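Local structure of VP24 (5HLJ) at residues D67-T80 / E92-I105. The protein is a major envelope protein of white spot syndrome virus, probably held in the viral membrane by a transmembrane helix. Numbering follows the deposited sequence.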
ATOM      1  N   ASP A  67     -17.426 -16.682  -7.839  1.00 68.13           N
ATOM      2  CA  ASP A  67     -18.133 -16.008  -6.767  1.00 70.93           C
ATOM      3  C   ASP A  67     -18.121 -14.483  -6.938  1.00 70.11           C
ATOM      4  O   ASP A  67     -19.034 -13.779  -6.487  1.00 68.92           O
ATOM      5  CB  ASP A  67     -17.516 -16.398  -5.419  1.00 73.13           C
ATOM      6  CG  ASP A  67     -17.644 -17.893  -5.132  1.00 74.86           C
ATOM      7  OD1 ASP A  67     -18.738 -18.313  -4.694  1.00 77.91           O
ATOM      8  OD2 ASP A  67     -16.654 -18.637  -5.342  1.00 73.77           O
ATOM      9  N   ILE A  68     -17.069 -13.993  -7.588  1.00 65.98           N
ATOM     10  CA  ILE A  68     -16.885 -12.580  -7.894  1.00 64.70           C
ATOM     11  C   ILE A  68     -16.422 -12.496  -9.349  1.00 69.83           C
ATOM     12  O   ILE A  68     -15.414 -13.113  -9.709  1.00 69.33           O
ATOM     13  CB  ILE A  68     -15.847 -11.912  -6.953  1.00 65.78           C
ATOM     14  CG1 ILE A  68     -16.308 -11.974  -5.497  1.00 66.70           C
ATOM     15  CG2 ILE A  68     -15.607 -10.486  -7.347  1.00 62.44           C
ATOM     16  CD1 ILE A  68     -15.238 -11.559  -4.500  1.00 61.01           C
ATOM     17  N   ILE A  69     -17.166 -11.769 -10.184  1.00 63.39           N
ATOM     18  CA  ILE A  69     -16.897 -11.738 -11.616  1.00 58.12           C
ATOM     19  C   ILE A  69     -16.549 -10.328 -12.046  1.00 66.00           C
ATOM     20  O   ILE A  69     -17.302  -9.384 -11.776  1.00 64.86           O
ATOM     21  CB  ILE A  69     -18.120 -12.221 -12.459  1.00 63.86           C
ATOM     22  CG1 ILE A  69     -18.887 -13.326 -11.739  1.00 67.83           C
ATOM     23  CG2 ILE A  69     -17.681 -12.662 -13.863  1.00 64.52           C
ATOM     24  CD1 ILE A  69     -18.115 -14.623 -11.603  1.00 66.51           C
ATOM     25  N   LEU A  70     -15.429 -10.180 -12.741  1.00 64.70           N
ATOM     26  CA  LEU A  70     -14.982  -8.873 -13.169  1.00 59.44           C
ATOM     27  C   LEU A  70     -14.816  -8.805 -14.677  1.00 68.30           C
ATOM     28  O   LEU A  70     -14.415  -9.786 -15.307  1.00 67.42           O
ATOM     29  CB  LEU A  70     -13.652  -8.506 -12.511  1.00 59.94           C
ATOM     30  CG  LEU A  70     -13.507  -8.510 -10.993  1.00 62.60           C
ATOM     31  CD1 LEU A  70     -13.142  -9.892 -10.475  1.00 57.48           C
ATOM     32  CD2 LEU A  70     -12.449  -7.502 -10.619  1.00 58.66           C
ATOM     33  N   THR A  71     -15.110  -7.634 -15.243  1.00 64.13           N
ATOM     34  CA  THR A  71     -14.761  -7.327 -16.624  1.00 61.40           C
ATOM     35  C   THR A  71     -14.315  -5.859 -16.715  1.00 61.04           C
ATOM     36  O   THR A  71     -14.864  -4.991 -16.042  1.00 67.21           O
ATOM     37  CB  THR A  71     -15.952  -7.596 -17.602  1.00 65.50           C
ATOM     38  OG1 THR A  71     -15.536  -7.355 -18.947  1.00 66.08           O
ATOM     39  CG2 THR A  71     -17.148  -6.699 -17.285  1.00 57.71           C
ATOM     40  N   SER A  72     -13.295  -5.590 -17.516  1.00 63.48           N
ATOM     41  CA  SER A  72     -12.919  -4.220 -17.817  1.00 65.04           C
ATOM     42  C   SER A  72     -13.561  -3.813 -19.138  1.00 67.74           C
ATOM     43  O   SER A  72     -13.595  -4.605 -20.083  1.00 69.80           O
ATOM     44  CB  SER A  72     -11.400  -4.067 -17.871  1.00 62.98           C
ATOM     45  OG  SER A  72     -10.814  -5.016 -18.741  1.00 63.26           O
ATOM     46  N   LEU A  73     -14.105  -2.599 -19.184  1.00 69.22           N
ATOM     47  CA  LEU A  73     -14.770  -2.084 -20.385  1.00 69.37           C
ATOM     48  C   LEU A  73     -13.851  -1.119 -21.114  1.00 68.29           C
ATOM     49  O   LEU A  73     -13.057  -0.410 -20.499  1.00 67.03           O
ATOM     50  CB  LEU A  73     -16.105  -1.391 -20.047  1.00 66.67           C
ATOM     51  CG  LEU A  73     -17.152  -2.192 -19.264  1.00 70.28           C
ATOM     52  CD1 LEU A  73     -18.514  -1.481 -19.242  1.00 65.02           C
ATOM     53  CD2 LEU A  73     -17.286  -3.625 -19.784  1.00 66.45           C
ATOM     54  N   LEU A  74     -13.950  -1.114 -22.438  1.00 71.97           N
ATOM     55  CA  LEU A  74     -13.079  -0.292 -23.264  1.00 73.96           C
ATOM     56  C   LEU A  74     -13.935   0.669 -24.086  1.00 79.27           C
ATOM     57  O   LEU A  74     -15.146   0.752 -23.882  1.00 80.99           O
ATOM     58  CB  LEU A  74     -12.201  -1.181 -24.149  1.00 71.66           C
ATOM     59  CG  LEU A  74     -11.419  -2.230 -23.334  1.00 76.20           C
ATOM     60  CD1 LEU A  74     -10.714  -3.238 -24.224  1.00 69.05           C
ATOM     61  CD2 LEU A  74     -10.420  -1.572 -22.367  1.00 68.60           C
ATOM     62  N   GLY A  75     -13.331   1.412 -24.998  1.00 74.14           N
ATOM     63  CA  GLY A  75     -14.139   2.311 -25.813  1.00 94.52           C
ATOM     64  C   GLY A  75     -14.704   3.534 -25.093  1.00 88.68           C
ATOM     65  O   GLY A  75     -15.068   3.469 -23.905  1.00 81.93           O
ATOM     66  N   ASP A  76     -14.758   4.650 -25.829  1.00 87.75           N
ATOM     67  CA  ASP A  76     -15.139   5.958 -25.293  1.00 86.09           C
ATOM     68  C   ASP A  76     -16.451   5.888 -24.550  1.00 85.22           C
ATOM     69  O   ASP A  76     -17.304   5.029 -24.830  1.00 89.54           O
ATOM     70  CB  ASP A  76     -15.267   6.994 -26.415  1.00 95.40           C
ATOM     71  CG  ASP A  76     -13.957   7.305 -27.083  1.00 96.73           C
ATOM     72  OD1 ASP A  76     -13.178   6.365 -27.352  1.00101.24           O
ATOM     73  OD2 ASP A  76     -13.708   8.504 -27.333  1.00 96.39           O
ATOM     74  N   GLY A  77     -16.639   6.802 -23.619  1.00 77.39           N
ATOM     75  CA  GLY A  77     -17.882   6.806 -22.879  1.00 81.84           C
ATOM     76  C   GLY A  77     -17.801   5.987 -21.613  1.00 76.00           C
ATOM     77  O   GLY A  77     -18.447   6.321 -20.632  1.00 76.59           O
ATOM     78  N   ASP A  78     -17.011   4.916 -21.627  1.00 78.38           N
ATOM     79  CA  ASP A  78     -16.777   4.129 -20.414  1.00 75.26           C
ATOM     80  C   ASP A  78     -15.701   4.813 -19.549  1.00 71.62           C
ATOM     81  O   ASP A  78     -14.595   4.300 -19.398  1.00 72.58           O
ATOM     82  CB  ASP A  78     -16.365   2.699 -20.773  1.00 74.59           C
ATOM     83  CG  ASP A  78     -17.481   1.910 -21.469  1.00 74.74           C
ATOM     84  OD1 ASP A  78     -18.677   2.210 -21.254  1.00 71.22           O
ATOM     85  OD2 ASP A  78     -17.154   0.966 -22.228  1.00 74.68           O
ATOM     86  N   HIS A  79     -16.039   5.983 -19.004  1.00 71.95           N
ATOM     87  CA  HIS A  79     -15.110   6.817 -18.241  1.00 70.24           C
ATOM     88  C   HIS A  79     -15.840   7.635 -17.188  1.00 71.96           C
ATOM     89  O   HIS A  79     -16.759   8.381 -17.527  1.00 75.03           O
ATOM     90  CB  HIS A  79     -14.360   7.802 -19.143  1.00 66.71           C
ATOM     91  CG  HIS A  79     -13.233   7.209 -19.919  1.00 69.77           C
ATOM     92  ND1 HIS A  79     -11.990   6.988 -19.375  1.00 73.71           N
ATOM     93  CD2 HIS A  79     -13.146   6.832 -21.220  1.00 71.49           C
ATOM     94  CE1 HIS A  79     -11.186   6.481 -20.297  1.00 73.84           C
ATOM     95  NE2 HIS A  79     -11.871   6.378 -21.427  1.00 73.22           N
ATOM     96  N   THR A  80     -15.421   7.545 -15.930  1.00 65.54           N
ATOM     97  CA  THR A  80     -15.919   8.483 -14.931  1.00 68.73           C
ATOM     98  C   THR A  80     -14.982   9.677 -14.828  1.00 71.61           C
ATOM     99  O   THR A  80     -15.239  10.619 -14.076  1.00 72.67           O
ATOM    100  CB  THR A  80     -16.043   7.848 -13.553  1.00 67.99           C
ATOM    101  OG1 THR A  80     -14.746   7.383 -13.149  1.00 69.28           O
ATOM    102  CG2 THR A  80     -17.033   6.687 -13.581  1.00 64.99           C
ATOM    103  N   GLU A  92      -7.732   5.018 -17.224  1.00 64.93           N
ATOM    104  CA  GLU A  92      -8.763   4.659 -16.272  1.00 64.32           C
ATOM    105  C   GLU A  92      -9.092   3.174 -16.377  1.00 65.56           C
ATOM    106  O   GLU A  92      -9.156   2.615 -17.467  1.00 66.84           O
ATOM    107  CB  GLU A  92     -10.004   5.524 -16.494  1.00 61.71           C
ATOM    108  CG  GLU A  92     -11.151   5.280 -15.504  1.00 63.57           C
ATOM    109  CD  GLU A  92     -12.359   6.177 -15.760  1.00 70.16           C
ATOM    110  OE1 GLU A  92     -12.295   7.066 -16.648  1.00 71.20           O
ATOM    111  OE2 GLU A  92     -13.387   5.992 -15.074  1.00 73.91           O
ATOM    112  N   LEU A  93      -9.235   2.521 -15.237  1.00 63.87           N
ATOM    113  CA  LEU A  93      -9.863   1.211 -15.207  1.00 66.34           C
ATOM    114  C   LEU A  93     -11.361   1.431 -14.987  1.00 65.92           C
ATOM    115  O   LEU A  93     -11.760   2.011 -13.981  1.00 62.04           O
ATOM    116  CB  LEU A  93      -9.281   0.322 -14.096  1.00 63.20           C
ATOM    117  CG  LEU A  93     -10.087  -0.970 -13.917  1.00 64.44           C
ATOM    118  CD1 LEU A  93      -9.829  -1.950 -15.083  1.00 57.58           C
ATOM    119  CD2 LEU A  93      -9.850  -1.621 -12.559  1.00 60.15           C
ATOM    120  N   TYR A  94     -12.183   1.008 -15.941  1.00 63.84           N
ATOM    121  CA  TYR A  94     -13.625   1.083 -15.769  1.00 63.30           C
ATOM    122  C   TYR A  94     -14.139  -0.347 -15.751  1.00 66.81           C
ATOM    123  O   TYR A  94     -14.281  -0.985 -16.807  1.00 62.33           O
ATOM    124  CB  TYR A  94     -14.288   1.913 -16.885  1.00 68.37           C
ATOM    125  CG  TYR A  94     -15.758   2.197 -16.639  1.00 67.44           C
ATOM    126  CD1 TYR A  94     -16.188   3.438 -16.176  1.00 68.87           C
ATOM    127  CD2 TYR A  94     -16.719   1.212 -16.858  1.00 66.81           C
ATOM    128  CE1 TYR A  94     -17.549   3.684 -15.944  1.00 67.63           C
ATOM    129  CE2 TYR A  94     -18.056   1.440 -16.625  1.00 67.15           C
ATOM    130  CZ  TYR A  94     -18.477   2.673 -16.170  1.00 72.10           C
ATOM    131  OH  TYR A  94     -19.830   2.865 -15.943  1.00 77.17           O
ATOM    132  N   ALA A  95     -14.401  -0.860 -14.552  1.00 62.62           N
ATOM    133  CA  ALA A  95     -14.710  -2.273 -14.408  1.00 62.31           C
ATOM    134  C   ALA A  95     -16.124  -2.508 -13.906  1.00 63.96           C
ATOM    135  O   ALA A  95     -16.669  -1.704 -13.151  1.00 62.19           O
ATOM    136  CB  ALA A  95     -13.709  -2.942 -13.472  1.00 62.07           C
ATOM    137  N   ARG A  96     -16.701  -3.628 -14.333  1.00 61.48           N
ATOM    138  CA  ARG A  96     -17.986  -4.079 -13.828  1.00 63.10           C
ATOM    139  C   ARG A  96     -17.717  -5.330 -13.012  1.00 61.53           C
ATOM    140  O   ARG A  96     -17.053  -6.263 -13.478  1.00 68.41           O
ATOM    141  CB  ARG A  96     -18.979  -4.345 -14.974  1.00 65.08           C
ATOM    142  CG  ARG A  96     -19.235  -3.125 -15.887  1.00 68.42           C
ATOM    143  CD  ARG A  96     -20.179  -2.106 -15.243  1.00 63.08           C
ATOM    144  NE  ARG A  96     -21.547  -2.630 -15.135  1.00 66.43           N
ATOM    145  CZ  ARG A  96     -22.471  -2.144 -14.311  1.00 67.34           C
ATOM    146  NH1 ARG A  96     -22.176  -1.125 -13.512  1.00 66.04           N
ATOM    147  NH2 ARG A  96     -23.682  -2.687 -14.264  1.00 64.20           N
ATOM    148  N   VAL A  97     -18.203  -5.341 -11.781  1.00 65.31           N
ATOM    149  CA  VAL A  97     -17.871  -6.401 -10.853  1.00 60.97           C
ATOM    150  C   VAL A  97     -19.130  -6.998 -10.261  1.00 62.67           C
ATOM    151  O   VAL A  97     -19.886  -6.320  -9.564  1.00 61.34           O
ATOM    152  CB  VAL A  97     -16.947  -5.904  -9.706  1.00 61.77           C
ATOM    153  CG1 VAL A  97     -16.584  -7.052  -8.760  1.00 57.40           C
ATOM    154  CG2 VAL A  97     -15.688  -5.279 -10.264  1.00 57.58           C
ATOM    155  N   TYR A  98     -19.335  -8.285 -10.531  1.00 63.87           N
ATOM    156  CA  TYR A  98     -20.458  -9.008  -9.973  1.00 63.64           C
ATOM    157  C   TYR A  98     -20.056  -9.661  -8.657  1.00 65.73           C
ATOM    158  O   TYR A  98     -19.214 -10.554  -8.629  1.00 66.69           O
ATOM    159  CB  TYR A  98     -20.970 -10.059 -10.965  1.00 65.03           C
ATOM    160  CG  TYR A  98     -22.215 -10.789 -10.513  1.00 66.97           C
ATOM    161  CD1 TYR A  98     -23.239 -10.112  -9.859  1.00 62.96           C
ATOM    162  CD2 TYR A  98     -22.385 -12.149 -10.774  1.00 62.99           C
ATOM    163  CE1 TYR A  98     -24.380 -10.767  -9.446  1.00 65.36           C
ATOM    164  CE2 TYR A  98     -23.535 -12.816 -10.367  1.00 61.77           C
ATOM    165  CZ  TYR A  98     -24.526 -12.122  -9.707  1.00 70.55           C
ATOM    166  OH  TYR A  98     -25.674 -12.773  -9.298  1.00 74.24           O
ATOM    167  N   ASN A  99     -20.666  -9.198  -7.572  1.00 64.89           N
ATOM    168  CA  ASN A  99     -20.469  -9.773  -6.256  1.00 66.07           C
ATOM    169  C   ASN A  99     -21.580 -10.768  -5.958  1.00 70.79           C
ATOM    170  O   ASN A  99     -22.701 -10.390  -5.579  1.00 65.95           O
ATOM    171  CB  ASN A  99     -20.422  -8.682  -5.178  1.00 61.41           C
ATOM    172  CG  ASN A  99     -20.304  -9.253  -3.763  1.00 68.27           C
ATOM    173  OD1 ASN A  99     -20.010 -10.437  -3.579  1.00 67.51           O
ATOM    174  ND2 ASN A  99     -20.532  -8.406  -2.757  1.00 64.69           N
ATOM    175  N   ASN A 100     -21.259 -12.044  -6.133  1.00 69.11           N
ATOM    176  CA  ASN A 100     -22.208 -13.109  -5.859  1.00 66.22           C
ATOM    177  C   ASN A 100     -21.790 -13.917  -4.627  1.00 68.32           C
ATOM    178  O   ASN A 100     -21.925 -15.133  -4.608  1.00 70.38           O
ATOM    179  CB  ASN A 100     -22.349 -14.030  -7.077  1.00 70.71           C
ATOM    180  CG  ASN A 100     -23.666 -14.807  -7.077  1.00 73.96           C
ATOM    181  OD1 ASN A 100     -24.603 -14.489  -6.330  1.00 70.09           O
ATOM    182  ND2 ASN A 100     -23.743 -15.815  -7.924  1.00 65.23           N
ATOM    183  N   THR A 101     -21.265 -13.228  -3.617  1.00 67.92           N
ATOM    184  CA  THR A 101     -21.041 -13.814  -2.304  1.00 71.78           C
ATOM    185  C   THR A 101     -22.237 -13.459  -1.416  1.00 73.30           C
ATOM    186  O   THR A 101     -23.186 -12.815  -1.866  1.00 69.94           O
ATOM    187  CB  THR A 101     -19.719 -13.318  -1.646  1.00 71.95           C
ATOM    188  OG1 THR A 101     -19.867 -11.965  -1.196  1.00 69.68           O
ATOM    189  CG2 THR A 101     -18.550 -13.397  -2.618  1.00 64.68           C
ATOM    190  N   LYS A 102     -22.197 -13.872  -0.159  1.00 73.09           N
ATOM    191  CA  LYS A 102     -23.311 -13.611   0.743  1.00 76.95           C
ATOM    192  C   LYS A 102     -23.181 -12.279   1.486  1.00 76.53           C
ATOM    193  O   LYS A 102     -24.036 -11.941   2.299  1.00 77.00           O
ATOM    194  CB  LYS A 102     -23.445 -14.745   1.760  1.00 85.42           C
ATOM    195  CG  LYS A 102     -23.841 -16.095   1.167  1.00 94.45           C
ATOM    196  CD  LYS A 102     -23.868 -17.163   2.259  1.00107.16           C
ATOM    197  CE  LYS A 102     -24.215 -18.547   1.716  1.00115.88           C
ATOM    198  NZ  LYS A 102     -24.152 -19.595   2.786  1.00112.99           N
ATOM    199  N   ARG A 103     -22.127 -11.513   1.214  1.00 73.78           N
ATOM    200  CA  ARG A 103     -21.975 -10.222   1.886  1.00 74.82           C
ATOM    201  C   ARG A 103     -21.453  -9.117   0.992  1.00 70.23           C
ATOM    202  O   ARG A 103     -20.775  -9.366   0.002  1.00 70.04           O
ATOM    203  CB  ARG A 103     -21.050 -10.343   3.092  1.00 76.47           C
ATOM    204  CG  ARG A 103     -21.760 -10.778   4.342  1.00 89.34           C
ATOM    205  CD  ARG A 103     -20.882 -10.635   5.573  1.00 97.91           C
ATOM    206  NE  ARG A 103     -20.316  -9.300   5.769  1.00 90.17           N
ATOM    207  CZ  ARG A 103     -19.784  -8.898   6.921  1.00 91.11           C
ATOM    208  NH1 ARG A 103     -19.750  -9.727   7.953  1.00 92.27           N
ATOM    209  NH2 ARG A 103     -19.292  -7.674   7.054  1.00 94.85           N
ATOM    210  N   ASP A 104     -21.796  -7.891   1.364  1.00 70.04           N
ATOM    211  CA  ASP A 104     -21.152  -6.710   0.818  1.00 68.79           C
ATOM    212  C   ASP A 104     -19.636  -6.788   1.014  1.00 69.50           C
ATOM    213  O   ASP A 104     -19.155  -7.291   2.032  1.00 68.31           O
ATOM    214  CB  ASP A 104     -21.703  -5.455   1.485  1.00 66.93           C
ATOM    215  CG  ASP A 104     -23.114  -5.111   1.017  1.00 66.73           C
ATOM    216  OD1 ASP A 104     -23.688  -4.138   1.554  1.00 72.09           O
ATOM    217  OD2 ASP A 104     -23.633  -5.774   0.091  1.00 68.22           O
ATOM    218  N   ILE A 105     -18.898  -6.296   0.025  1.00 64.99           N
ATOM    219  CA  ILE A 105     -17.443  -6.233   0.072  1.00 64.27           C
ATOM    220  C   ILE A 105     -16.984  -4.808  -0.178  1.00 63.45           C
ATOM    221  O   ILE A 105     -17.490  -4.158  -1.090  1.00 64.61           O
ATOM    222  CB  ILE A 105     -16.807  -7.139  -0.985  1.00 65.27           C
ATOM    223  CG1 ILE A 105     -17.184  -8.599  -0.732  1.00 65.88           C
ATOM    224  CG2 ILE A 105     -15.304  -6.934  -1.027  1.00 64.19           C
ATOM    225  CD1 ILE A 105     -16.800  -9.498  -1.862  1.00 62.48           C
TER
HETATM  226  O   HOH W   1     -12.083  -0.771 -18.010  1.00 71.70           O
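I69 with Y98, and T71 with R96, each form a hydrogen-bonded antiparallel pair between strands 68-72 and 90-99 (170° over residues 92-99), and L73 N continues the pairing to Y94 O. These neighbours lie between strands 48-51 and 141-151 in the mixed sheet. On the face carrying I68, L70 and V97, the two methyls of V97 are shared: CG1 meets I68 CG2 and CG2 lies beside L70 CD2. I68 CD1 goes on to meet I105 CD1 tip to tip at 3.7 Å, and F168 of strand 161-170 covers both isoleucines. The other face carries I69, whose CG1 sits 3.8 Å from Y98 CD2 at the ring edge, and R96, whose CG touches L73 CD1 before the chain bends away to a salt bridge with D58.

Past the strand, the loop folds back over Y94: D78 CB lies over one face of the ring, while T80 CG2 meets CE1 at the edge. E92 takes the loop's end. With CG anti to the backbone N (chi1 -178°) and the chain extended, its carboxylate reaches H79 and T80. T80 N points to the syn lone pair of E92 OE2 at 2.7 Å, and T80 OG1 reaches the same oxygen from above the carboxylate plane. H79 ND1 donates to E92 OE1 from the opposite side of that plane, at 2.7 Å; H79 NE2 binds G31 O.

Three donors from the loop alone would favour a charged E92, and H79, donating from both ring nitrogens, is probably protonated, so partly ionic bonds close the loop where the strand pairing stops.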